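Local coordinates for Alr1010 protein (Nostoc, PDB 3URG), which probably binds calcium, and in this crystal holds a sodium ion and a thionitrobenzoate derived from Ellman's reagent, at residues A[55-60]-A[86-91]; A[115-120]-A[134-139]; A[66-71]-A[111-116]. All coordinates share one frame; numbering follows the deposited sequence.

Contact 1. Residues A[55-60]-A[86-91]; sequences YLDDTL and LGMAPD. With NA (sodium ion), chain C; MNB (5-mercapto-2-nitro-benzoic acid), chain B.
With CG of M88 beside its own backbone N (chi1 -57°) and the chain bent again at chi2 and chi3, the thioether curls against the end of helix 45-59, meeting L56, D57 and L60. This is helix-on-loop packing: 86-91 follows strand 77-86 of an antiparallel sheet, turns a corner at G87, and M88 packs against the side of the last helical turn. Its CE reaches CB of L56 at 3.9 Å and its SD lies 4.1 Å from CD1 of L60, the two leucines each meeting the methionine at about a right angle. Methionine suits the spot because its unbranched chain can bend so that CG, SD and CE meet three different residues. D57, whose CG stands anti to its backbone N (chi1 -162°), passes its carboxylate obliquely across the same chain, OD2 being 3.6 Å from CG of M88. Polar bonding across the contact goes through water: one molecule gives a hydrogen to D57 OD2 and accepts from M88 N. A second water also donates to OD2 while binding the sodium, which makes the carboxylate a second-shell support of the metal. Farther along, D91 reaches the thionitrobenzoate pocket. L60 leaves the helical conformation, and the helix ends at the cation, which is held by D57 O at 2.5 Å, L60 O at 2.6 Å and three waters.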
loop_
_atom_site.group_PDB
_atom_site.type_symbol
_atom_site.label_atom_id
_atom_site.label_comp_id
_atom_site.label_asym_id
_atom_site.label_seq_id
_atom_site.Cartn_x
_atom_site.Cartn_y
_atom_site.Cartn_z
ATOM N N TYR A 55 6.675 4.240 6.907
ATOM C CA TYR A 55 7.016 2.826 7.016
ATOM C C TYR A 55 7.088 2.188 5.620
ATOM O O TYR A 55 8.071 1.536 5.275
ATOM C CB TYR A 55 6.048 2.069 7.935
ATOM C CG TYR A 55 6.204 0.554 7.883
ATOM C CD1 TYR A 55 7.229 -0.098 8.571
ATOM C CD2 TYR A 55 5.312 -0.220 7.153
ATOM C CE1 TYR A 55 7.356 -1.490 8.527
ATOM C CE2 TYR A 55 5.431 -1.603 7.105
ATOM C CZ TYR A 55 6.446 -2.230 7.787
ATOM O OH TYR A 55 6.530 -3.608 7.712
ATOM N N LEU A 56 6.069 2.396 4.818
ATOM C CA LEU A 56 6.003 1.814 3.507
ATOM C C LEU A 56 7.107 2.330 2.598
ATOM O O LEU A 56 7.755 1.584 1.911
ATOM C CB LEU A 56 4.641 2.061 2.901
ATOM C CG LEU A 56 3.479 1.279 3.474
ATOM C CD1 LEU A 56 2.208 1.728 2.955
ATOM C CD2 LEU A 56 3.626 -0.158 3.295
ATOM N N ASP A 57 7.343 3.616 2.672
ATOM C CA ASP A 57 8.417 4.236 1.917
ATOM C C ASP A 57 9.756 3.656 2.313
ATOM O O ASP A 57 10.638 3.535 1.486
ATOM C CB ASP A 57 8.465 5.742 2.132
ATOM C CG ASP A 57 9.261 6.456 1.048
ATOM O OD1 ASP A 57 9.736 7.585 1.300
ATOM O OD2 ASP A 57 9.409 5.891 -0.057
ATOM N N ASP A 58 9.917 3.331 3.588
ATOM C CA ASP A 58 11.168 2.770 4.075
ATOM C C ASP A 58 11.343 1.287 3.768
ATOM O O ASP A 58 12.459 0.827 3.560
ATOM C CB ASP A 58 11.256 2.958 5.582
ATOM C CG ASP A 58 12.377 3.874 5.976
ATOM O OD1 ASP A 58 13.541 3.409 5.978
ATOM O OD2 ASP A 58 12.094 5.057 6.269
ATOM N N THR A 59 10.239 0.548 3.754
ATOM C CA THR A 59 10.288 -0.909 3.764
ATOM C C THR A 59 10.089 -1.548 2.377
ATOM O O THR A 59 10.671 -2.585 2.082
ATOM C CB THR A 59 9.257 -1.460 4.752
ATOM O OG1 THR A 59 9.360 -0.732 5.989
ATOM C CG2 THR A 59 9.471 -2.965 5.013
ATOM N N LEU A 60 9.260 -0.937 1.537
ATOM C CA LEU A 60 9.084 -1.421 0.168
ATOM C C LEU A 60 10.388 -1.176 -0.582
ATOM O O LEU A 60 10.951 -0.116 -0.473
ATOM C CB LEU A 60 7.941 -0.674 -0.519
ATOM C CG LEU A 60 6.559 -0.811 0.117
ATOM C CD1 LEU A 60 5.528 0.078 -0.600
ATOM C CD2 LEU A 60 6.114 -2.273 0.118
ATOM N N LEU A 86 7.240 2.632 -8.751
ATOM C CA LEU A 86 8.404 3.519 -8.659
ATOM C C LEU A 86 8.675 4.064 -7.258
ATOM O O LEU A 86 9.812 4.391 -6.919
ATOM C CB LEU A 86 8.230 4.696 -9.620
ATOM C CG LEU A 86 8.629 4.522 -11.095
ATOM C CD1 LEU A 86 8.765 3.060 -11.515
ATOM C CD2 LEU A 86 7.662 5.269 -11.988
ATOM N N GLY A 87 7.631 4.185 -6.451
ATOM C CA GLY A 87 7.780 4.753 -5.120
ATOM C C GLY A 87 6.426 5.156 -4.575
ATOM O O GLY A 87 5.406 4.928 -5.230
ATOM N N MET A 88 6.405 5.731 -3.375
ATOM C CA MET A 88 5.173 6.258 -2.819
ATOM C C MET A 88 4.758 7.440 -3.672
ATOM O O MET A 88 5.607 8.168 -4.183
ATOM C CB MET A 88 5.369 6.716 -1.372
ATOM C CG MET A 88 5.884 5.623 -0.439
ATOM S SD MET A 88 4.821 4.162 -0.458
ATOM C CE MET A 88 3.347 4.743 0.378
ATOM N N ALA A 89 3.483 7.657 -3.812
ATOM C CA ALA A 89 3.017 8.826 -4.477
ATOM C C ALA A 89 3.303 9.982 -3.575
ATOM O O ALA A 89 3.333 9.838 -2.397
ATOM C CB ALA A 89 1.593 8.718 -4.728
ATOM N N PRO A 90 3.431 11.163 -4.129
ATOM C CA PRO A 90 3.616 12.312 -3.276
ATOM C C PRO A 90 2.430 12.382 -2.350
ATOM O O PRO A 90 1.372 11.888 -2.631
ATOM C CB PRO A 90 3.581 13.469 -4.258
ATOM C CG PRO A 90 2.939 12.925 -5.470
ATOM C CD PRO A 90 3.378 11.549 -5.544
ATOM N N ASP A 91 2.669 12.911 -1.179
ATOM C CA ASP A 91 1.815 12.670 -0.017
ATOM C C ASP A 91 0.544 13.526 0.029
ATOM O O ASP A 91 0.029 13.820 1.109
ATOM C CB ASP A 91 2.608 12.766 1.304
ATOM C CG ASP A 91 3.297 14.115 1.499
ATOM O OD1 ASP A 91 3.072 15.045 0.690
ATOM O OD2 ASP A 91 4.066 14.240 2.482
HETATM NA NA NA C . 11.984 2.229 -0.215
HETATM C C6 MNB B . 2.065 14.231 5.340
HETATM C C1 MNB B . 1.720 15.337 6.050
HETATM C C2 MNB B . 0.932 15.181 7.237
HETATM C C3 MNB B . 0.522 13.872 7.648
HETATM C C4 MNB B . 0.880 12.735 6.905
HETATM C C5 MNB B . 1.631 12.889 5.780
HETATM S S5 MNB B . 2.119 11.492 4.841
HETATM C C10 MNB B . 2.205 16.647 5.508
HETATM O O12 MNB B . 1.901 17.704 6.018
HETATM O O11 MNB B . 2.924 16.672 4.336
HETATM N N7 MNB B . 0.500 16.268 8.072
HETATM O O9 MNB B . -0.249 16.018 9.104
HETATM O O8 MNB B . 0.895 17.483 7.872
HETATM O O HOH W 1 8.970 7.074 -2.771
HETATM O O HOH W 2 12.172 5.006 -0.831
HETATM O O HOH W 3 14.122 1.759 1.451
HETATM O O HOH W 4 13.652 1.825 -2.368
#

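Contact 2. Residues A[115-120]-A[134-139]; sequences AKLSDI and ADWLYW
S118 and L137 lie closest along the two backbones, their CA atoms 6.4 Å apart, where a single 3-10 turn at 117-119 faces helix 127-141. The chain leaves edge strand 111-116 and turns sharply into strand 120-122; D119 N bonds K116 O at 2.9 Å and I120 N bonds L117 O at 3.0 Å. The motif is thus a 3-10 turn that links two strands and packs against the C-terminal part of a helix that continues beyond W139. From the turn L117 points at the helix, and with CG anti to its backbone N (chi1 -172°) it sets CD2 3.8 Å from CD1 of W136, coming obliquely to the indole. Branched leucine offers CB and CD2 together to that one ring carbon. One turn-surface contact is added by L137, whose CD2 touches CA of S118 at 4.0 Å; a small serine lets that methyl come close to the main chain. Elsewhere on the helix D135 forms salt bridges with R30 and R33 of helix 28-39, and the rings of W136 and W139 each meet W52 edge-to-face, so this segment packs on helices 28-39 and 45-59 as well as on the 3-10 turn. W136 needs a partner for its indole N-H, and a water in the plane of the ring supplies it, accepting from NE1 at 2.9 Å and from S118 N at 3.1 Å.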
loop_
_atom_site.group_PDB
_atom_site.type_symbol
_atom_site.label_atom_id
_atom_site.label_comp_id
_atom_site.label_asym_id
_atom_site.label_seq_id
_atom_site.Cartn_x
_atom_site.Cartn_y
_atom_site.Cartn_z
ATOM N N ALA A 115 -1.598 4.908 -8.147
ATOM C CA ALA A 115 -2.390 3.723 -7.867
ATOM C C ALA A 115 -2.449 3.479 -6.361
ATOM O O ALA A 115 -1.454 3.703 -5.644
ATOM C CB ALA A 115 -1.767 2.504 -8.553
ATOM N N LYS A 116 -3.603 3.004 -5.896
ATOM C CA LYS A 116 -3.734 2.493 -4.535
ATOM C C LYS A 116 -2.870 1.236 -4.355
ATOM O O LYS A 116 -2.966 0.292 -5.141
ATOM C CB LYS A 116 -5.200 2.154 -4.233
ATOM C CG LYS A 116 -6.139 3.334 -4.394
ATOM C CD LYS A 116 -7.439 3.168 -3.644
ATOM C CE LYS A 116 -8.444 2.350 -4.414
ATOM N NZ LYS A 116 -9.825 2.669 -3.951
ATOM N N LEU A 117 -2.035 1.214 -3.318
ATOM C CA LEU A 117 -1.232 0.027 -3.034
ATOM C C LEU A 117 -2.127 -1.213 -2.923
ATOM O O LEU A 117 -1.728 -2.311 -3.301
ATOM C CB LEU A 117 -0.424 0.221 -1.741
ATOM C CG LEU A 117 0.603 -0.863 -1.408
ATOM C CD1 LEU A 117 1.585 -1.061 -2.565
ATOM C CD2 LEU A 117 1.358 -0.515 -0.132
ATOM N N SER A 118 -3.339 -1.035 -2.410
ATOM C CA SER A 118 -4.253 -2.156 -2.202
ATOM C C SER A 118 -4.722 -2.783 -3.517
ATOM O O SER A 118 -5.341 -3.852 -3.512
ATOM C CB SER A 118 -5.474 -1.705 -1.386
ATOM O OG SER A 118 -6.234 -0.752 -2.111
ATOM N N ASP A 119 -4.438 -2.109 -4.631
ATOM C CA ASP A 119 -4.768 -2.624 -5.972
ATOM C C ASP A 119 -3.567 -3.215 -6.716
ATOM O O ASP A 119 -3.654 -3.536 -7.915
ATOM C CB ASP A 119 -5.386 -1.525 -6.831
ATOM C CG ASP A 119 -6.818 -1.199 -6.434
ATOM O OD1 ASP A 119 -7.508 -2.103 -5.928
ATOM O OD2 ASP A 119 -7.253 -0.045 -6.661
ATOM N N ILE A 120 -2.459 -3.376 -6.003
ATOM C CA ILE A 120 -1.223 -3.874 -6.592
ATOM C C ILE A 120 -0.904 -5.287 -6.109
ATOM O O ILE A 120 -0.856 -5.553 -4.908
ATOM C CB ILE A 120 -0.019 -2.989 -6.224
ATOM C CG1 ILE A 120 -0.178 -1.577 -6.776
ATOM C CG2 ILE A 120 1.298 -3.645 -6.709
ATOM C CD1 ILE A 120 -0.224 -1.516 -8.279
ATOM N N ALA A 134 1.724 -6.991 2.672
ATOM C CA ALA A 134 0.816 -7.830 3.455
ATOM C C ALA A 134 0.342 -7.153 4.752
ATOM O O ALA A 134 -0.797 -7.349 5.182
ATOM C CB ALA A 134 1.477 -9.162 3.773
ATOM N N ASP A 135 1.219 -6.375 5.380
ATOM C CA ASP A 135 0.854 -5.675 6.617
ATOM C C ASP A 135 -0.228 -4.647 6.304
ATOM O O ASP A 135 -1.190 -4.460 7.067
ATOM C CB ASP A 135 2.065 -4.957 7.217
ATOM C CG ASP A 135 3.010 -5.889 7.972
ATOM O OD1 ASP A 135 4.157 -5.462 8.215
ATOM O OD2 ASP A 135 2.627 -7.030 8.324
ATOM N N TRP A 136 -0.055 -3.959 5.183
ATOM C CA TRP A 136 -1.011 -2.921 4.794
ATOM C C TRP A 136 -2.352 -3.562 4.429
ATOM O O TRP A 136 -3.404 -3.115 4.873
ATOM C CB TRP A 136 -0.456 -2.090 3.620
ATOM C CG TRP A 136 -1.450 -1.106 3.048
ATOM C CD1 TRP A 136 -1.913 -1.064 1.767
ATOM C CD2 TRP A 136 -2.104 -0.035 3.746
ATOM N NE1 TRP A 136 -2.805 -0.033 1.617
ATOM C CE2 TRP A 136 -2.945 0.615 2.818
ATOM C CE3 TRP A 136 -2.062 0.434 5.064
ATOM C CZ2 TRP A 136 -3.735 1.714 3.160
ATOM C CZ3 TRP A 136 -2.853 1.543 5.404
ATOM C CH2 TRP A 136 -3.680 2.158 4.457
ATOM N N LEU A 137 -2.310 -4.617 3.616
ATOM C CA LEU A 137 -3.520 -5.373 3.295
ATOM C C LEU A 137 -4.219 -5.901 4.558
ATOM O O LEU A 137 -5.451 -5.901 4.654
ATOM C CB LEU A 137 -3.187 -6.526 2.342
ATOM C CG LEU A 137 -2.703 -6.050 0.969
ATOM C CD1 LEU A 137 -2.315 -7.221 0.057
ATOM C CD2 LEU A 137 -3.782 -5.192 0.325
ATOM N N TYR A 138 -3.427 -6.338 5.533
ATOM C CA TYR A 138 -3.980 -6.805 6.797
ATOM C C TYR A 138 -4.694 -5.685 7.561
ATOM O O TYR A 138 -5.805 -5.866 8.052
ATOM C CB TYR A 138 -2.872 -7.421 7.663
ATOM C CG TYR A 138 -3.299 -7.679 9.096
ATOM C CD1 TYR A 138 -2.958 -6.794 10.112
ATOM C CD2 TYR A 138 -4.018 -8.825 9.437
ATOM C CE1 TYR A 138 -3.352 -7.024 11.434
ATOM C CE2 TYR A 138 -4.405 -9.065 10.753
ATOM C CZ TYR A 138 -4.073 -8.160 11.744
ATOM O OH TYR A 138 -4.458 -8.400 13.054
ATOM N N TRP A 139 -4.039 -4.534 7.671
ATOM C CA TRP A 139 -4.624 -3.365 8.320
ATOM C C TRP A 139 -6.013 -3.045 7.742
ATOM O O TRP A 139 -6.971 -2.803 8.486
ATOM C CB TRP A 139 -3.651 -2.182 8.162
ATOM C CG TRP A 139 -4.155 -0.812 8.548
ATOM C CD1 TRP A 139 -4.845 0.055 7.756
ATOM C CD2 TRP A 139 -3.933 -0.130 9.791
ATOM N NE1 TRP A 139 -5.094 1.225 8.440
ATOM C CE2 TRP A 139 -4.536 1.136 9.686
ATOM C CE3 TRP A 139 -3.291 -0.475 10.989
ATOM C CZ2 TRP A 139 -4.529 2.053 10.736
ATOM C CZ3 TRP A 139 -3.281 0.441 12.021
ATOM C CH2 TRP A 139 -3.894 1.686 11.889
HETATM O O HOH W 5 -3.985 1.389 -0.609
#

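Contact 3. Residues A[66-71]-A[111-116]; sequences GKWKKK and DVYTAK
The indole of W68 is sandwiched between the methyl of A115 on one face and CB of K70 on the other, and its six-membered ring reaches out to Y113. All this belongs to one curled antiparallel sheet: strands 64-72 and 111-116 are separated in it by two others, yet the sheet bends so far that the axes of their short segments lie at 93° and come within 8.2 Å, bringing side chains of the same face together. W68, Y113 and A115 all project toward the opposing strand. A115 CB sits 3.5 Å from the centroid of the five-membered ring and 23° off its normal, a CH-pi contact; a residue as small as alanine lets the wide ring lie down almost onto the strand. K70, two residues along the same strand as W68, presses its CB over the centre of the opposite face. Y113 meets the far end of the ring differently. Its side chain crosses that of W68 at about a right angle, CB lies 3.6 Å from W68 CH2, and the two ring planes are steeply inclined to each other, an oblique pairing. CG of W68 is anti to its backbone N (chi1 175°), which swings the indole across to the edge strand. There its N-H is used in the plane of the ring: a water accepts from NE1 at 2.9 Å and from K116 N at 3.0 Å, joining the tryptophan to the main chain of strand 111-116.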
loop_
_atom_site.group_PDB
_atom_site.type_symbol
_atom_site.label_atom_id
_atom_site.label_comp_id
_atom_site.label_asym_id
_atom_site.label_seq_id
_atom_site.Cartn_x
_atom_site.Cartn_y
_atom_site.Cartn_z
ATOM N N GLY A 66 4.597 -5.091 -10.570
ATOM C CA GLY A 66 3.331 -5.554 -10.048
ATOM C C GLY A 66 2.231 -5.554 -11.087
ATOM O O GLY A 66 2.364 -4.935 -12.148
ATOM N N LYS A 67 1.156 -6.279 -10.786
ATOM C CA LYS A 67 -0.061 -6.234 -11.587
ATOM C C LYS A 67 -0.982 -5.238 -10.910
ATOM O O LYS A 67 -1.341 -5.415 -9.742
ATOM C CB LYS A 67 -0.748 -7.601 -11.608
ATOM C CG LYS A 67 0.045 -8.737 -12.226
ATOM C CD LYS A 67 -0.839 -9.970 -12.355
ATOM C CE LYS A 67 -0.123 -11.240 -11.918
ATOM N NZ LYS A 67 0.942 -11.656 -12.873
ATOM N N TRP A 68 -1.355 -4.192 -11.640
ATOM C CA TRP A 68 -2.262 -3.178 -11.127
ATOM C C TRP A 68 -3.668 -3.372 -11.684
ATOM O O TRP A 68 -3.870 -3.396 -12.898
ATOM C CB TRP A 68 -1.746 -1.787 -11.489
ATOM C CG TRP A 68 -2.648 -0.642 -11.113
ATOM C CD1 TRP A 68 -3.496 -0.563 -10.031
ATOM C CD2 TRP A 68 -2.757 0.612 -11.796
ATOM N NE1 TRP A 68 -4.133 0.657 -10.023
ATOM C CE2 TRP A 68 -3.691 1.399 -11.090
ATOM C CE3 TRP A 68 -2.150 1.149 -12.943
ATOM C CZ2 TRP A 68 -4.033 2.686 -11.484
ATOM C CZ3 TRP A 68 -2.495 2.426 -13.333
ATOM C CH2 TRP A 68 -3.433 3.177 -12.615
ATOM N N LYS A 69 -4.644 -3.520 -10.793
ATOM C CA LYS A 69 -6.028 -3.576 -11.236
ATOM C C LYS A 69 -6.563 -2.165 -11.350
ATOM O O LYS A 69 -6.967 -1.555 -10.356
ATOM C CB LYS A 69 -6.874 -4.455 -10.315
ATOM C CG LYS A 69 -6.914 -5.878 -10.812
ATOM C CD LYS A 69 -7.439 -6.844 -9.780
ATOM C CE LYS A 69 -7.528 -8.254 -10.354
ATOM N NZ LYS A 69 -8.004 -9.228 -9.333
ATOM N N LYS A 70 -6.512 -1.645 -12.573
ATOM C CA LYS A 70 -6.939 -0.289 -12.870
ATOM C C LYS A 70 -8.412 -0.316 -13.270
ATOM O O LYS A 70 -8.768 -0.764 -14.368
ATOM C CB LYS A 70 -6.065 0.308 -13.977
ATOM C CG LYS A 70 -6.436 1.728 -14.383
ATOM C CD LYS A 70 -5.430 2.289 -15.387
ATOM C CE LYS A 70 -6.109 3.111 -16.469
ATOM N NZ LYS A 70 -6.710 4.373 -15.962
ATOM N N LYS A 71 -9.265 0.152 -12.362
ATOM C CA LYS A 71 -10.715 0.013 -12.510
ATOM C C LYS A 71 -11.366 1.224 -13.188
ATOM O O LYS A 71 -10.982 2.368 -12.941
ATOM C CB LYS A 71 -11.353 -0.198 -11.134
ATOM C CG LYS A 71 -10.812 -1.389 -10.355
ATOM C CD LYS A 71 -11.402 -1.407 -8.941
ATOM C CE LYS A 71 -10.836 -2.565 -8.135
ATOM N NZ LYS A 71 -11.331 -2.565 -6.732
ATOM N N ASP A 111 4.182 6.429 -19.350
ATOM C CA ASP A 111 3.011 7.031 -18.728
ATOM C C ASP A 111 3.045 6.704 -17.243
ATOM O O ASP A 111 3.087 5.533 -16.874
ATOM C CB ASP A 111 1.730 6.456 -19.323
ATOM C CG ASP A 111 1.556 6.798 -20.783
ATOM O OD1 ASP A 111 2.017 7.882 -21.202
ATOM O OD2 ASP A 111 0.940 5.983 -21.504
ATOM N N VAL A 112 3.031 7.726 -16.394
ATOM C CA VAL A 112 3.045 7.516 -14.947
ATOM C C VAL A 112 1.649 7.693 -14.354
ATOM O O VAL A 112 0.891 8.569 -14.771
ATOM C CB VAL A 112 4.006 8.474 -14.254
ATOM C CG1 VAL A 112 4.031 8.199 -12.773
ATOM C CG2 VAL A 112 5.400 8.333 -14.848
ATOM N N TYR A 113 1.310 6.853 -13.384
ATOM C CA TYR A 113 -0.021 6.893 -12.785
ATOM C C TYR A 113 0.083 6.857 -11.269
ATOM O O TYR A 113 1.108 6.469 -10.713
ATOM C CB TYR A 113 -0.858 5.690 -13.225
ATOM C CG TYR A 113 -1.056 5.532 -14.716
ATOM C CD1 TYR A 113 -2.239 5.943 -15.331
ATOM C CD2 TYR A 113 -0.078 4.933 -15.506
ATOM C CE1 TYR A 113 -2.430 5.784 -16.710
ATOM C CE2 TYR A 113 -0.259 4.767 -16.884
ATOM C CZ TYR A 113 -1.434 5.193 -17.477
ATOM O OH TYR A 113 -1.610 5.029 -18.837
ATOM N N THR A 114 -0.995 7.244 -10.602
ATOM C CA THR A 114 -1.099 7.052 -9.163
ATOM C C THR A 114 -2.047 5.889 -8.924
ATOM O O THR A 114 -3.148 5.864 -9.466
ATOM C CB THR A 114 -1.636 8.313 -8.485
ATOM O OG1 THR A 114 -0.749 9.405 -8.761
ATOM C CG2 THR A 114 -1.714 8.116 -6.986
ATOM N N ALA A 115 -1.598 4.908 -8.147
ATOM C CA ALA A 115 -2.390 3.723 -7.867
ATOM C C ALA A 115 -2.449 3.479 -6.361
ATOM O O ALA A 115 -1.454 3.703 -5.644
ATOM C CB ALA A 115 -1.767 2.504 -8.553
ATOM N N LYS A 116 -3.603 3.004 -5.896
ATOM C CA LYS A 116 -3.734 2.493 -4.535
ATOM C C LYS A 116 -2.870 1.236 -4.355
ATOM O O LYS A 116 -2.966 0.292 -5.141
ATOM C CB LYS A 116 -5.200 2.154 -4.233
ATOM C CG LYS A 116 -6.139 3.334 -4.394
ATOM C CD LYS A 116 -7.439 3.168 -3.644
ATOM C CE LYS A 116 -8.444 2.350 -4.414
ATOM N NZ LYS A 116 -9.825 2.669 -3.951
HETATM O O HOH W 6 -5.638 1.958 -7.879
#

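How the contacts relate
From the N terminus, helix 45-59 gives contact 1 its first segment, and strand 64-72 then opens contact 3. Contact 1 closes at 86-91 after the hairpin of strands 64-72 and 77-86, whereas contact 3 closes only at 111-116, so the two loops cross. Contact 2 begins as contact 3 ends, sharing A115 and K116, and closes a short loop holding strand 120-122 and the start of helix 127-141. L117 joins contacts 1 and 2 by packing on L56 and L60, and Y55 OH probably bonds D135 OD1. D119 O probably accepts from K69 N. Contacts 1 and 2 tie helices 45-59 and 127-141 to the loop and turn beside the sheet, while contact 3 joins two strands across its curl.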